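Local coordinates for protein acyl-coenzyme A oxidase 3 (Yarrowia lipolytica, PDB 5YS9) that oxidises acyl-CoA to trans-2-enoyl-CoA with FAD as cofactor, passing the electrons to oxygen to give hydrogen peroxide in peroxisomal fatty acid beta-oxidation, at residues C430-N439 against F643-Y651. Sequence-based numbering, arbitrary orientation.
Sequences CGGHGYSGYN and FINAPIGNY. With FAD (flavin-adenine dinucleotide), chain D.
Asn439 lays its amide across the side chain of Ile648 at about a right angle and uses both ends of it. OD1 accepts a weak but nearly straight hydrogen bond from Ile648 N (3.4 Å, 172°), while ND2 donates a more bent one (146°) to His433 O at 2.9 Å, within its own loop and tilted from the carbonyl plane. An asparagine suits the place, since one short side chain offers an acceptor to one segment and a donor to the other. With CG1 set between its backbone N and carbonyl carbon (chi1 64°), and the chain then extended, Ile648 carries CD1 past the amide carbon of Asn439 to lie 4.0 Å from Cys430 SG. Pro647, which has no N-H to offer, presents CD to Tyr438 O at 3.3 Å, and Ala646 brings its CA-H to the same oxygen; its small methyl fits against the Asn439 backbone. Gly431 and Gly432, without side chains, let the backbone approach FAD, and Gly432 N donates to FAD O1P. The contact joins the FAD-binding loop between helices 391-428 and 441-448 to the turn after helix 641-644, with helix 300-330 against Cys430 and Ala646, helix 655-666 against Asn439, and the second subunit against His433 and Tyr435.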
loop_
_atom_site.group_PDB
_atom_site.type_symbol
_atom_site.label_atom_id
_atom_site.label_comp_id
_atom_site.label_asym_id
_atom_site.label_seq_id
_atom_site.Cartn_x
_atom_site.Cartn_y
_atom_site.Cartn_z
ATOM N N CYS A 430 6.956 -11.098 -5.496
ATOM C CA CYS A 430 6.514 -12.082 -6.472
ATOM C C CYS A 430 6.391 -11.448 -7.862
ATOM O O CYS A 430 5.720 -12.019 -8.758
ATOM C CB CYS A 430 5.169 -12.640 -6.032
ATOM S SG CYS A 430 5.246 -13.526 -4.496
ATOM N N GLY A 431 6.942 -10.231 -8.027
ATOM C CA GLY A 431 6.990 -9.616 -9.336
ATOM C C GLY A 431 5.625 -9.379 -9.911
ATOM O O GLY A 431 4.717 -9.214 -9.173
ATOM N N GLY A 432 5.496 -9.378 -11.230
ATOM C CA GLY A 432 4.205 -9.272 -11.899
ATOM C C GLY A 432 3.160 -10.320 -11.521
ATOM O O GLY A 432 1.952 -10.022 -11.481
ATOM N N HIS A 433 3.591 -11.513 -11.134
ATOM C CA HIS A 433 2.628 -12.501 -10.625
ATOM C C HIS A 433 2.010 -12.105 -9.270
ATOM O O HIS A 433 1.019 -12.702 -8.836
ATOM C CB HIS A 433 3.291 -13.862 -10.559
ATOM C CG HIS A 433 3.790 -14.328 -11.883
ATOM N ND1 HIS A 433 5.048 -14.845 -12.055
ATOM C CD2 HIS A 433 3.232 -14.278 -13.110
ATOM C CE1 HIS A 433 5.220 -15.156 -13.323
ATOM N NE2 HIS A 433 4.119 -14.855 -13.979
ATOM N N GLY A 434 2.588 -11.090 -8.607
ATOM C CA GLY A 434 1.946 -10.488 -7.462
ATOM C C GLY A 434 0.641 -9.767 -7.832
ATOM O O GLY A 434 -0.235 -9.588 -7.024
ATOM N N TYR A 435 0.558 -9.315 -9.058
ATOM C CA TYR A 435 -0.510 -8.455 -9.460
ATOM C C TYR A 435 -1.691 -9.342 -9.932
ATOM O O TYR A 435 -2.764 -8.829 -10.219
ATOM C CB TYR A 435 0.040 -7.486 -10.518
ATOM C CG TYR A 435 -0.783 -6.250 -10.760
ATOM C CD1 TYR A 435 -0.784 -5.187 -9.836
ATOM C CD2 TYR A 435 -1.536 -6.093 -11.937
ATOM C CE1 TYR A 435 -1.543 -4.021 -10.057
ATOM C CE2 TYR A 435 -2.288 -4.930 -12.170
ATOM C CZ TYR A 435 -2.281 -3.891 -11.219
ATOM O OH TYR A 435 -3.002 -2.729 -11.438
ATOM N N SER A 436 -1.508 -10.666 -9.991
ATOM C CA SER A 436 -2.620 -11.546 -10.328
ATOM C C SER A 436 -3.583 -11.591 -9.167
ATOM O O SER A 436 -3.207 -11.984 -8.069
ATOM C CB SER A 436 -2.174 -12.981 -10.668
ATOM O OG SER A 436 -3.277 -13.891 -10.553
ATOM N N GLY A 437 -4.831 -11.210 -9.405
ATOM C CA GLY A 437 -5.860 -11.300 -8.363
ATOM C C GLY A 437 -5.913 -12.658 -7.631
ATOM O O GLY A 437 -6.260 -12.719 -6.454
ATOM N N TYR A 438 -5.598 -13.742 -8.329
ATOM C CA TYR A 438 -5.676 -15.109 -7.751
ATOM C C TYR A 438 -4.595 -15.370 -6.699
ATOM O O TYR A 438 -4.742 -16.251 -5.878
ATOM C CB TYR A 438 -5.685 -16.205 -8.875
ATOM C CG TYR A 438 -6.763 -15.899 -9.877
ATOM C CD1 TYR A 438 -8.116 -15.844 -9.467
ATOM C CD2 TYR A 438 -6.456 -15.561 -11.205
ATOM C CE1 TYR A 438 -9.120 -15.476 -10.360
ATOM C CE2 TYR A 438 -7.464 -15.212 -12.100
ATOM C CZ TYR A 438 -8.779 -15.175 -11.670
ATOM O OH TYR A 438 -9.771 -14.828 -12.538
ATOM N N ASN A 439 -3.508 -14.610 -6.724
ATOM C CA ASN A 439 -2.523 -14.755 -5.691
ATOM C C ASN A 439 -2.817 -13.919 -4.431
ATOM O O ASN A 439 -2.036 -13.942 -3.511
ATOM C CB ASN A 439 -1.152 -14.535 -6.268
ATOM C CG ASN A 439 -0.783 -15.630 -7.243
ATOM O OD1 ASN A 439 -0.923 -16.812 -6.915
ATOM N ND2 ASN A 439 -0.358 -15.261 -8.454
ATOM N N PHE A 643 -6.400 -22.026 2.936
ATOM C CA PHE A 643 -6.095 -20.746 3.671
ATOM C C PHE A 643 -5.100 -19.861 2.943
ATOM O O PHE A 643 -5.141 -18.613 3.056
ATOM C CB PHE A 643 -5.598 -20.974 5.122
ATOM C CG PHE A 643 -6.689 -21.321 6.075
ATOM C CD1 PHE A 643 -7.410 -20.336 6.700
ATOM C CD2 PHE A 643 -7.050 -22.633 6.286
ATOM C CE1 PHE A 643 -8.473 -20.658 7.557
ATOM C CE2 PHE A 643 -8.089 -22.968 7.143
ATOM C CZ PHE A 643 -8.800 -21.981 7.778
ATOM N N ILE A 644 -4.193 -20.508 2.232
ATOM C CA ILE A 644 -3.238 -19.837 1.394
ATOM C C ILE A 644 -3.939 -19.121 0.261
ATOM O O ILE A 644 -3.620 -17.996 -0.046
ATOM C CB ILE A 644 -2.231 -20.859 0.834
ATOM C CG1 ILE A 644 -1.362 -21.403 1.963
ATOM C CG2 ILE A 644 -1.379 -20.264 -0.271
ATOM C CD1 ILE A 644 -0.286 -20.459 2.410
ATOM N N ASN A 645 -4.873 -19.815 -0.372
ATOM C CA ASN A 645 -5.747 -19.254 -1.384
ATOM C C ASN A 645 -4.988 -18.512 -2.468
ATOM O O ASN A 645 -5.413 -17.464 -2.914
ATOM C CB ASN A 645 -6.840 -18.388 -0.772
ATOM C CG ASN A 645 -8.078 -18.303 -1.643
ATOM O OD1 ASN A 645 -8.908 -17.451 -1.447
ATOM N ND2 ASN A 645 -8.197 -19.189 -2.599
ATOM N N ALA A 646 -3.842 -19.048 -2.848
ATOM C CA ALA A 646 -3.061 -18.519 -3.941
ATOM C C ALA A 646 -2.298 -19.663 -4.575
ATOM O O ALA A 646 -1.643 -20.406 -3.875
ATOM C CB ALA A 646 -2.122 -17.451 -3.437
ATOM N N PRO A 647 -2.323 -19.790 -5.888
ATOM C CA PRO A 647 -1.672 -20.914 -6.559
ATOM C C PRO A 647 -0.166 -20.987 -6.378
ATOM O O PRO A 647 0.372 -22.059 -6.237
ATOM C CB PRO A 647 -1.991 -20.686 -8.030
ATOM C CG PRO A 647 -2.779 -19.447 -8.111
ATOM C CD PRO A 647 -3.287 -19.122 -6.757
ATOM N N ILE A 648 0.500 -19.853 -6.413
ATOM C CA ILE A 648 1.943 -19.798 -6.274
ATOM C C ILE A 648 2.414 -20.136 -4.857
ATOM O O ILE A 648 3.566 -20.436 -4.642
ATOM C CB ILE A 648 2.519 -18.467 -6.801
ATOM C CG1 ILE A 648 2.032 -17.287 -5.978
ATOM C CG2 ILE A 648 2.152 -18.278 -8.262
ATOM C CD1 ILE A 648 2.679 -15.984 -6.355
ATOM N N GLY A 649 1.510 -20.043 -3.895
ATOM C CA GLY A 649 1.787 -20.386 -2.516
ATOM C C GLY A 649 1.404 -21.764 -1.993
ATOM O O GLY A 649 1.480 -22.000 -0.807
ATOM N N ASN A 650 0.959 -22.665 -2.854
ATOM C CA ASN A 650 0.552 -24.013 -2.408
ATOM C C ASN A 650 1.702 -24.808 -1.784
ATOM O O ASN A 650 2.911 -24.567 -2.097
ATOM C CB ASN A 650 -0.101 -24.823 -3.539
ATOM C CG ASN A 650 -1.443 -24.250 -3.978
ATOM O OD1 ASN A 650 -2.111 -23.515 -3.238
ATOM N ND2 ASN A 650 -1.839 -24.580 -5.209
ATOM N N TYR A 651 1.345 -25.758 -0.942
ATOM C CA TYR A 651 2.298 -26.495 -0.148
ATOM C C TYR A 651 3.307 -27.262 -0.993
ATOM O O TYR A 651 4.486 -27.254 -0.702
ATOM C CB TYR A 651 1.537 -27.475 0.737
ATOM C CG TYR A 651 2.409 -28.297 1.630
ATOM C CD1 TYR A 651 2.736 -27.859 2.888
ATOM C CD2 TYR A 651 2.909 -29.509 1.217
ATOM C CE1 TYR A 651 3.535 -28.596 3.710
ATOM C CE2 TYR A 651 3.714 -30.252 2.039
ATOM C CZ TYR A 651 4.021 -29.783 3.286
ATOM O OH TYR A 651 4.815 -30.510 4.118
HETATM P PA FAD D . 11.074 -11.391 -11.794
HETATM O O1A FAD D . 11.905 -10.697 -12.804
HETATM O O2A FAD D . 11.229 -12.841 -11.548
HETATM O O5B FAD D . 11.226 -10.737 -10.369
HETATM C C5B FAD D . 10.401 -11.263 -9.341
HETATM C C4B FAD D . 10.932 -10.791 -8.014
HETATM O O4B FAD D . 12.255 -11.285 -7.851
HETATM C C3B FAD D . 11.015 -9.287 -8.045
HETATM O O3B FAD D . 10.542 -8.750 -6.826
HETATM C C2B FAD D . 12.479 -8.987 -8.144
HETATM O O2B FAD D . 12.779 -7.804 -7.414
HETATM C C1B FAD D . 13.139 -10.220 -7.570
HETATM N N9A FAD D . 14.381 -10.368 -8.328
HETATM C C8A FAD D . 14.478 -10.792 -9.591
HETATM N N7A FAD D . 15.763 -10.777 -9.989
HETATM C C5A FAD D . 16.506 -10.322 -8.974
HETATM C C6A FAD D . 17.934 -10.054 -8.730
HETATM N N6A FAD D . 18.867 -10.276 -9.672
HETATM N N1A FAD D . 18.274 -9.581 -7.526
HETATM C C2A FAD D . 17.362 -9.357 -6.576
HETATM N N3A FAD D . 16.054 -9.573 -6.723
HETATM C C4A FAD D . 15.582 -10.045 -7.882
HETATM N N1 FAD D . 4.940 -7.783 -20.399
HETATM C C2 FAD D . 4.868 -7.641 -21.729
HETATM O O2 FAD D . 5.795 -8.061 -22.410
HETATM N N3 FAD D . 3.851 -7.054 -22.344
HETATM C C4 FAD D . 2.825 -6.570 -21.680
HETATM O O4 FAD D . 1.903 -6.039 -22.280
HETATM C C4X FAD D . 2.814 -6.683 -20.220
HETATM N N5 FAD D . 1.803 -6.210 -19.491
HETATM C C5X FAD D . 1.812 -6.337 -18.162
HETATM C C6 FAD D . 0.737 -5.855 -17.448
HETATM C C7 FAD D . 0.720 -5.976 -16.082
HETATM C C7M FAD D . -0.442 -5.439 -15.309
HETATM C C8 FAD D . 1.850 -6.628 -15.392
HETATM C C8M FAD D . 1.842 -6.763 -13.905
HETATM C C9 FAD D . 2.926 -7.105 -16.104
HETATM C C9A FAD D . 2.946 -6.991 -17.474
HETATM N N10 FAD D . 4.032 -7.476 -18.218
HETATM C C10 FAD D . 3.969 -7.339 -19.600
HETATM C "C1'" FAD D . 5.179 -8.145 -17.602
HETATM C "C2'" FAD D . 6.045 -7.256 -16.709
HETATM O "O2'" FAD D . 6.940 -6.484 -17.501
HETATM C "C3'" FAD D . 6.829 -8.104 -15.706
HETATM O "O3'" FAD D . 5.960 -8.413 -14.637
HETATM C "C4'" FAD D . 8.055 -7.436 -15.105
HETATM O "O4'" FAD D . 8.709 -6.689 -16.120
HETATM C "C5'" FAD D . 9.081 -8.439 -14.600
HETATM O "O5'" FAD D . 8.780 -9.036 -13.349
HETATM P P FAD D . 8.729 -10.623 -13.220
HETATM O O1P FAD D . 7.343 -11.052 -12.927
HETATM O O2P FAD D . 9.417 -11.191 -14.396
HETATM O O3P FAD D . 9.533 -10.992 -11.904
#